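Local coordinates for chromosomal replication initiator protein DnaA (Aquifex aeolicus, PDB 1L8Q) that binds ATP through an AAA+ domain and, probably through its helical C-terminal domain, the duplex DNA of the replication origin to initiate chromosomal replication, at residues E189-Y193 against F216-E220; Q232-F236 against Q318-I323. All blocks are in the same frame, centred on the assembly; numbering follows the deposited sequence.

Contact 1. Residues E189-Y193 against F216-E220; sequences EVIDY and FEGLE
Phe216 and Tyr193 form the aromatic centre of an apolar helix-helix contact at the surface, where helix 188-197 of the AAA+ region meets the first turn of helix 216-241, the long helix with which domain IV, the probable duplex-DNA-binding part, begins. The two short segments run at 43° to each other with their axes 11.9 Å apart, a spacing bridged by large side chains. Phe216 extends its ring toward helix 188-197, its CG anti to the backbone N (chi1 175°). The ring makes an offset edge-to-face pair with Tyr193, the Phe216 edge turned toward the tyrosine face, with centroids 5.6 Å apart and planes at 83°. Phe216 CE1 also lies 3.6 Å from Tyr193 CB, at the root of the tyrosine side chain. One face of the same phenylalanine is occupied by Val190, whose CG2 stands 4.1 Å from the ring centroid in a CH-pi contact almost along the ring normal, with Glu220 CG from the next turn of its own helix near the rim of the opposite face. Farther along, Leu219 CD2 packs against the phenol end of Tyr193, 3.9 Å from Tyr193 CZ. The tyrosine OH is hydrogen-bonded to Glu223, farther along helix 216-241. Helix 201-214 also borders the contact, with Ile211 touching Phe216 and Leu219, while Val190 leans on Leu179 of helix 168-181.

Contact 2. Residues Q232-F236 against Q318-I323; sequences QIVEF and QAFDKI
Ile323, in the last turn of helix 308-323, supplies most of the apolar packing against Gln232 and Ile233 of helix 216-241. With CG1 anti to the carbonyl carbon (chi1 -64°) and the chain extended beyond it, Ile323 CD1 reaches to within 3.4 Å of Gln232 O and 3.6 Å of Ile233 CG1. The methylene groups take part as well: Gln232 CB lies 3.5 Å from Ile323 CG1 as the two side chains lie alongside each other, running opposite ways. An alanine in place of Ile323 would probably open a gap beside Gln232 CB and Ile233 CG1, leaving the glutamine chain freer to turn. One turn on, Phe236 CZ lies 3.5 Å from Gln318 CB, while Ala319 N lies over one face of the ring toward the rim. The segments cross at 129° within the all-helical domain IV, joining its first helix to its last; Ile233 also touches Leu267, Cys268 and Cys272 of helix 258-272. No hydrogen bond joins the segments directly; one water donates to Gln232 OE1 at 2.8 Å and, weakly, to Ile323 O. Within helix 308-323, Lys322 NZ donates to Gln318 OE1 (3.2 Å).

Helix 216-241 is common to both contacts, which follow one another along the chain: contact 1 comes first in the sequence. Their centres are about 27 Å apart and their nearest atoms about 14 Å, so they do not touch and are connected through the long helix itself. In contact 1 its start packs against helix 188-197 of the AAA+ region, whereas in contact 2 a later part of it packs against the C-terminal helix inside domain IV. The helix thus spans from the domain junction into domain IV. Both contacts lie away from the bound ADP and magnesium and from the single-stranded DNA-binding residues.

Contact 1. Residues E189-Y193 against F216-E220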
ATOM      1  N   GLU A 189     -25.407   2.323   7.759  1.00 33.70           N
ATOM      2  CA  GLU A 189     -25.074   2.958   6.480  1.00 33.23           C
ATOM      3  C   GLU A 189     -23.637   3.447   6.406  1.00 32.27           C
ATOM      4  O   GLU A 189     -22.999   3.352   5.362  1.00 32.49           O
ATOM      5  CB  GLU A 189     -26.005   4.128   6.181  1.00 33.42           C
ATOM      6  CG  GLU A 189     -27.458   3.846   6.423  1.00 36.15           C
ATOM      7  CD  GLU A 189     -27.916   4.350   7.775  1.00 39.99           C
ATOM      8  OE1 GLU A 189     -27.748   5.574   8.049  1.00 40.46           O
ATOM      9  OE2 GLU A 189     -28.446   3.526   8.560  1.00 40.52           O
ATOM     10  N   VAL A 190     -23.145   3.996   7.506  1.00 30.84           N
ATOM     11  CA  VAL A 190     -21.804   4.534   7.537  1.00 29.49           C
ATOM     12  C   VAL A 190     -20.823   3.394   7.454  1.00 28.79           C
ATOM     13  O   VAL A 190     -19.919   3.416   6.625  1.00 28.37           O
ATOM     14  CB  VAL A 190     -21.560   5.363   8.819  1.00 29.51           C
ATOM     15  CG1 VAL A 190     -20.192   5.998   8.783  1.00 27.61           C
ATOM     16  CG2 VAL A 190     -22.635   6.416   8.971  1.00 28.34           C
ATOM     17  N   ILE A 191     -21.021   2.392   8.312  1.00 28.21           N
ATOM     18  CA  ILE A 191     -20.185   1.191   8.313  1.00 28.00           C
ATOM     19  C   ILE A 191     -20.208   0.567   6.950  1.00 27.71           C
ATOM     20  O   ILE A 191     -19.157   0.247   6.405  1.00 28.17           O
ATOM     21  CB  ILE A 191     -20.652   0.180   9.366  1.00 28.21           C
ATOM     22  CG1 ILE A 191     -20.590   0.820  10.755  1.00 28.12           C
ATOM     23  CG2 ILE A 191     -19.778  -1.063   9.332  1.00 27.49           C
ATOM     24  CD1 ILE A 191     -21.457   0.160  11.772  1.00 25.69           C
ATOM     25  N   ASP A 192     -21.399   0.424   6.374  1.00 27.16           N
ATOM     26  CA  ASP A 192     -21.506  -0.089   5.010  1.00 27.24           C
ATOM     27  C   ASP A 192     -20.762   0.795   3.996  1.00 27.11           C
ATOM     28  O   ASP A 192     -19.982   0.293   3.187  1.00 27.59           O
ATOM     29  CB  ASP A 192     -22.961  -0.289   4.590  1.00 26.94           C
ATOM     30  CG  ASP A 192     -23.557  -1.600   5.131  1.00 28.40           C
ATOM     31  OD1 ASP A 192     -22.794  -2.418   5.711  1.00 29.29           O
ATOM     32  OD2 ASP A 192     -24.779  -1.890   5.038  1.00 27.73           O
ATOM     33  N   TYR A 193     -20.981   2.105   4.056  1.00 26.58           N
ATOM     34  CA  TYR A 193     -20.325   3.006   3.123  1.00 26.02           C
ATOM     35  C   TYR A 193     -18.836   2.788   3.137  1.00 26.56           C
ATOM     36  O   TYR A 193     -18.191   2.801   2.094  1.00 26.14           O
ATOM     37  CB  TYR A 193     -20.590   4.474   3.475  1.00 25.43           C
ATOM     38  CG  TYR A 193     -19.744   5.429   2.656  1.00 23.36           C
ATOM     39  CD1 TYR A 193     -20.164   5.856   1.394  1.00 21.76           C
ATOM     40  CD2 TYR A 193     -18.518   5.862   3.113  1.00 21.10           C
ATOM     41  CE1 TYR A 193     -19.399   6.718   0.637  1.00 20.13           C
ATOM     42  CE2 TYR A 193     -17.729   6.721   2.349  1.00 20.87           C
ATOM     43  CZ  TYR A 193     -18.179   7.146   1.117  1.00 20.66           C
ATOM     44  OH  TYR A 193     -17.398   7.992   0.349  1.00 21.01           O
ATOM     45  N   PHE A 216     -22.002  13.019   6.974  1.00 18.25           N
ATOM     46  CA  PHE A 216     -22.049  11.812   6.158  1.00 17.53           C
ATOM     47  C   PHE A 216     -22.872  12.069   4.898  1.00 17.81           C
ATOM     48  O   PHE A 216     -22.496  11.662   3.791  1.00 18.05           O
ATOM     49  CB  PHE A 216     -22.624  10.625   6.931  1.00 16.93           C
ATOM     50  CG  PHE A 216     -22.799   9.387   6.090  1.00 14.37           C
ATOM     51  CD1 PHE A 216     -21.691   8.733   5.562  1.00 11.52           C
ATOM     52  CD2 PHE A 216     -24.070   8.892   5.814  1.00 12.43           C
ATOM     53  CE1 PHE A 216     -21.833   7.625   4.786  1.00 11.64           C
ATOM     54  CE2 PHE A 216     -24.240   7.755   5.034  1.00 12.98           C
ATOM     55  CZ  PHE A 216     -23.107   7.111   4.513  1.00 12.90           C
ATOM     56  N   GLU A 217     -23.989  12.758   5.058  1.00 17.76           N
ATOM     57  CA  GLU A 217     -24.870  13.008   3.914  1.00 18.43           C
ATOM     58  C   GLU A 217     -24.341  14.097   2.973  1.00 18.57           C
ATOM     59  O   GLU A 217     -24.774  14.196   1.822  1.00 17.94           O
ATOM     60  CB  GLU A 217     -26.307  13.280   4.364  1.00 17.66           C
ATOM     61  CG  GLU A 217     -26.865  12.141   5.198  1.00 18.98           C
ATOM     62  CD  GLU A 217     -28.327  12.318   5.565  1.00 21.30           C
ATOM     63  OE1 GLU A 217     -28.806  13.461   5.610  1.00 22.45           O
ATOM     64  OE2 GLU A 217     -29.001  11.310   5.822  1.00 22.21           O
ATOM     65  N   GLY A 218     -23.381  14.876   3.467  1.00 19.26           N
ATOM     66  CA  GLY A 218     -22.719  15.881   2.668  1.00 20.42           C
ATOM     67  C   GLY A 218     -21.762  15.196   1.725  1.00 21.50           C
ATOM     68  O   GLY A 218     -21.659  15.566   0.559  1.00 21.46           O
ATOM     69  N   LEU A 219     -21.090  14.161   2.225  1.00 22.95           N
ATOM     70  CA  LEU A 219     -20.161  13.382   1.414  1.00 24.14           C
ATOM     71  C   LEU A 219     -20.918  12.638   0.336  1.00 24.94           C
ATOM     72  O   LEU A 219     -20.500  12.603  -0.825  1.00 25.79           O
ATOM     73  CB  LEU A 219     -19.350  12.403   2.280  1.00 23.83           C
ATOM     74  CG  LEU A 219     -18.293  11.623   1.477  1.00 24.70           C
ATOM     75  CD1 LEU A 219     -17.429  12.571   0.613  1.00 20.99           C
ATOM     76  CD2 LEU A 219     -17.436  10.754   2.409  1.00 25.07           C
ATOM     77  N   GLU A 220     -22.048  12.063   0.698  1.00 26.11           N
ATOM     78  CA  GLU A 220     -22.842  11.351  -0.295  1.00 27.44           C
ATOM     79  C   GLU A 220     -23.269  12.293  -1.416  1.00 28.02           C
ATOM     80  O   GLU A 220     -23.174  11.947  -2.605  1.00 28.32           O
ATOM     81  CB  GLU A 220     -24.040  10.650   0.349  1.00 27.67           C
ATOM     82  CG  GLU A 220     -23.639   9.404   1.137  1.00 29.04           C
ATOM     83  CD  GLU A 220     -24.810   8.705   1.784  1.00 31.38           C
ATOM     84  OE1 GLU A 220     -24.972   7.494   1.545  1.00 33.18           O
ATOM     85  OE2 GLU A 220     -25.560   9.354   2.545  1.00 31.40           O
TER

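Contact 2. Residues Q232-F236 against Q318-I323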
ATOM      1  N   GLN A 232     -21.014  13.483 -17.379  1.00 53.53           N
ATOM      2  CA  GLN A 232     -21.008  14.631 -18.269  1.00 53.56           C
ATOM      3  C   GLN A 232     -19.820  14.529 -19.209  1.00 53.76           C
ATOM      4  O   GLN A 232     -19.918  14.885 -20.379  1.00 53.84           O
ATOM      5  CB  GLN A 232     -20.937  15.934 -17.479  1.00 53.67           C
ATOM      6  CG  GLN A 232     -22.278  16.509 -17.066  1.00 53.33           C
ATOM      7  CD  GLN A 232     -22.134  17.867 -16.392  1.00 55.32           C
ATOM      8  OE1 GLN A 232     -21.995  17.951 -15.169  1.00 57.23           O
ATOM      9  NE2 GLN A 232     -22.148  18.929 -17.188  1.00 55.37           N
ATOM     10  N   ILE A 233     -18.698  14.030 -18.701  1.00 54.07           N
ATOM     11  CA  ILE A 233     -17.517  13.863 -19.536  1.00 54.58           C
ATOM     12  C   ILE A 233     -17.753  12.793 -20.601  1.00 55.24           C
ATOM     13  O   ILE A 233     -17.305  12.926 -21.737  1.00 55.30           O
ATOM     14  CB  ILE A 233     -16.278  13.563 -18.687  1.00 54.41           C
ATOM     15  CG1 ILE A 233     -15.720  14.869 -18.114  1.00 53.86           C
ATOM     16  CG2 ILE A 233     -15.224  12.876 -19.519  1.00 54.41           C
ATOM     17  CD1 ILE A 233     -14.550  14.689 -17.209  1.00 52.51           C
ATOM     18  N   VAL A 234     -18.487  11.748 -20.238  1.00 55.99           N
ATOM     19  CA  VAL A 234     -18.817  10.712 -21.191  1.00 56.72           C
ATOM     20  C   VAL A 234     -19.722  11.286 -22.274  1.00 57.42           C
ATOM     21  O   VAL A 234     -19.480  11.075 -23.460  1.00 57.29           O
ATOM     22  CB  VAL A 234     -19.461   9.490 -20.520  1.00 56.71           C
ATOM     23  CG1 VAL A 234     -19.982   8.512 -21.577  1.00 56.99           C
ATOM     24  CG2 VAL A 234     -18.450   8.799 -19.615  1.00 56.34           C
ATOM     25  N   GLU A 235     -20.749  12.028 -21.867  1.00 58.35           N
ATOM     26  CA  GLU A 235     -21.615  12.709 -22.825  1.00 59.47           C
ATOM     27  C   GLU A 235     -20.752  13.548 -23.760  1.00 60.21           C
ATOM     28  O   GLU A 235     -21.004  13.619 -24.959  1.00 60.10           O
ATOM     29  CB  GLU A 235     -22.592  13.650 -22.118  1.00 59.53           C
ATOM     30  CG  GLU A 235     -23.729  12.983 -21.372  1.00 60.57           C
ATOM     31  CD  GLU A 235     -24.565  13.980 -20.573  1.00 61.73           C
ATOM     32  OE1 GLU A 235     -24.133  15.153 -20.419  1.00 61.72           O
ATOM     33  OE2 GLU A 235     -25.655  13.590 -20.097  1.00 61.34           O
ATOM     34  N   PHE A 236     -19.736  14.194 -23.197  1.00 61.11           N
ATOM     35  CA  PHE A 236     -18.881  15.075 -23.979  1.00 62.01           C
ATOM     36  C   PHE A 236     -18.111  14.324 -25.051  1.00 62.95           C
ATOM     37  O   PHE A 236     -18.231  14.631 -26.232  1.00 63.14           O
ATOM     38  CB  PHE A 236     -17.923  15.838 -23.079  1.00 61.69           C
ATOM     39  CG  PHE A 236     -16.997  16.725 -23.821  1.00 61.10           C
ATOM     40  CD1 PHE A 236     -17.457  17.892 -24.396  1.00 60.39           C
ATOM     41  CD2 PHE A 236     -15.662  16.389 -23.962  1.00 60.48           C
ATOM     42  CE1 PHE A 236     -16.609  18.709 -25.096  1.00 60.39           C
ATOM     43  CE2 PHE A 236     -14.807  17.203 -24.655  1.00 60.59           C
ATOM     44  CZ  PHE A 236     -15.282  18.367 -25.230  1.00 60.74           C
ATOM     45  N   GLN A 318     -12.066  22.022 -23.110  1.00 58.12           N
ATOM     46  CA  GLN A 318     -13.500  22.104 -23.312  1.00 58.53           C
ATOM     47  C   GLN A 318     -14.246  21.420 -22.163  1.00 58.49           C
ATOM     48  O   GLN A 318     -15.117  22.025 -21.532  1.00 58.48           O
ATOM     49  CB  GLN A 318     -13.886  21.507 -24.661  1.00 58.63           C
ATOM     50  CG  GLN A 318     -13.363  22.304 -25.844  1.00 59.71           C
ATOM     51  CD  GLN A 318     -13.846  23.757 -25.847  1.00 61.02           C
ATOM     52  OE1 GLN A 318     -15.052  24.019 -25.818  1.00 61.42           O
ATOM     53  NE2 GLN A 318     -12.906  24.695 -25.905  1.00 61.35           N
ATOM     54  N   ALA A 319     -13.888  20.169 -21.884  1.00 58.33           N
ATOM     55  CA  ALA A 319     -14.467  19.446 -20.759  1.00 58.31           C
ATOM     56  C   ALA A 319     -14.455  20.300 -19.488  1.00 58.46           C
ATOM     57  O   ALA A 319     -15.453  20.373 -18.777  1.00 58.79           O
ATOM     58  CB  ALA A 319     -13.726  18.148 -20.522  1.00 58.37           C
ATOM     59  N   PHE A 320     -13.334  20.954 -19.208  1.00 58.28           N
ATOM     60  CA  PHE A 320     -13.244  21.797 -18.020  1.00 58.34           C
ATOM     61  C   PHE A 320     -14.296  22.913 -18.010  1.00 59.24           C
ATOM     62  O   PHE A 320     -15.077  23.042 -17.067  1.00 58.94           O
ATOM     63  CB  PHE A 320     -11.851  22.395 -17.889  1.00 57.75           C
ATOM     64  CG  PHE A 320     -11.717  23.371 -16.767  1.00 55.09           C
ATOM     65  CD1 PHE A 320     -11.444  22.937 -15.493  1.00 53.33           C
ATOM     66  CD2 PHE A 320     -11.856  24.723 -16.990  1.00 53.33           C
ATOM     67  CE1 PHE A 320     -11.296  23.832 -14.465  1.00 52.47           C
ATOM     68  CE2 PHE A 320     -11.722  25.618 -15.969  1.00 52.29           C
ATOM     69  CZ  PHE A 320     -11.439  25.173 -14.703  1.00 52.27           C
ATOM     70  N   ASP A 321     -14.306  23.712 -19.065  1.00 60.51           N
ATOM     71  CA  ASP A 321     -15.239  24.825 -19.183  1.00 61.91           C
ATOM     72  C   ASP A 321     -16.703  24.382 -19.156  1.00 62.75           C
ATOM     73  O   ASP A 321     -17.575  25.126 -18.704  1.00 62.48           O
ATOM     74  CB  ASP A 321     -14.983  25.595 -20.484  1.00 62.17           C
ATOM     75  CG  ASP A 321     -13.696  26.402 -20.452  1.00 62.80           C
ATOM     76  OD1 ASP A 321     -13.074  26.517 -19.373  1.00 64.06           O
ATOM     77  OD2 ASP A 321     -13.237  26.966 -21.467  1.00 63.37           O
ATOM     78  N   LYS A 322     -16.971  23.176 -19.648  1.00 63.84           N
ATOM     79  CA  LYS A 322     -18.347  22.700 -19.751  1.00 65.13           C
ATOM     80  C   LYS A 322     -18.814  21.899 -18.545  1.00 65.85           C
ATOM     81  O   LYS A 322     -20.001  21.873 -18.241  1.00 65.98           O
ATOM     82  CB  LYS A 322     -18.536  21.858 -21.017  1.00 65.29           C
ATOM     83  CG  LYS A 322     -18.030  22.521 -22.299  1.00 65.92           C
ATOM     84  CD  LYS A 322     -19.099  23.378 -22.948  1.00 66.51           C
ATOM     85  CE  LYS A 322     -18.638  23.895 -24.308  1.00 66.58           C
ATOM     86  NZ  LYS A 322     -17.601  24.949 -24.173  1.00 66.30           N
ATOM     87  N   ILE A 323     -17.886  21.250 -17.857  1.00 66.64           N
ATOM     88  CA  ILE A 323     -18.264  20.359 -16.775  1.00 67.30           C
ATOM     89  C   ILE A 323     -17.739  20.733 -15.392  1.00 67.85           C
ATOM     90  O   ILE A 323     -18.254  20.257 -14.399  1.00 67.91           O
ATOM     91  CB  ILE A 323     -17.872  18.920 -17.138  1.00 67.51           C
ATOM     92  CG1 ILE A 323     -18.670  18.469 -18.372  1.00 67.92           C
ATOM     93  CG2 ILE A 323     -18.107  17.978 -15.957  1.00 67.41           C
ATOM     94  CD1 ILE A 323     -17.991  17.379 -19.200  1.00 67.96           C
TER
HETATM   95  O   HOH W   1     -21.482  20.149 -13.557  1.00 58.16           O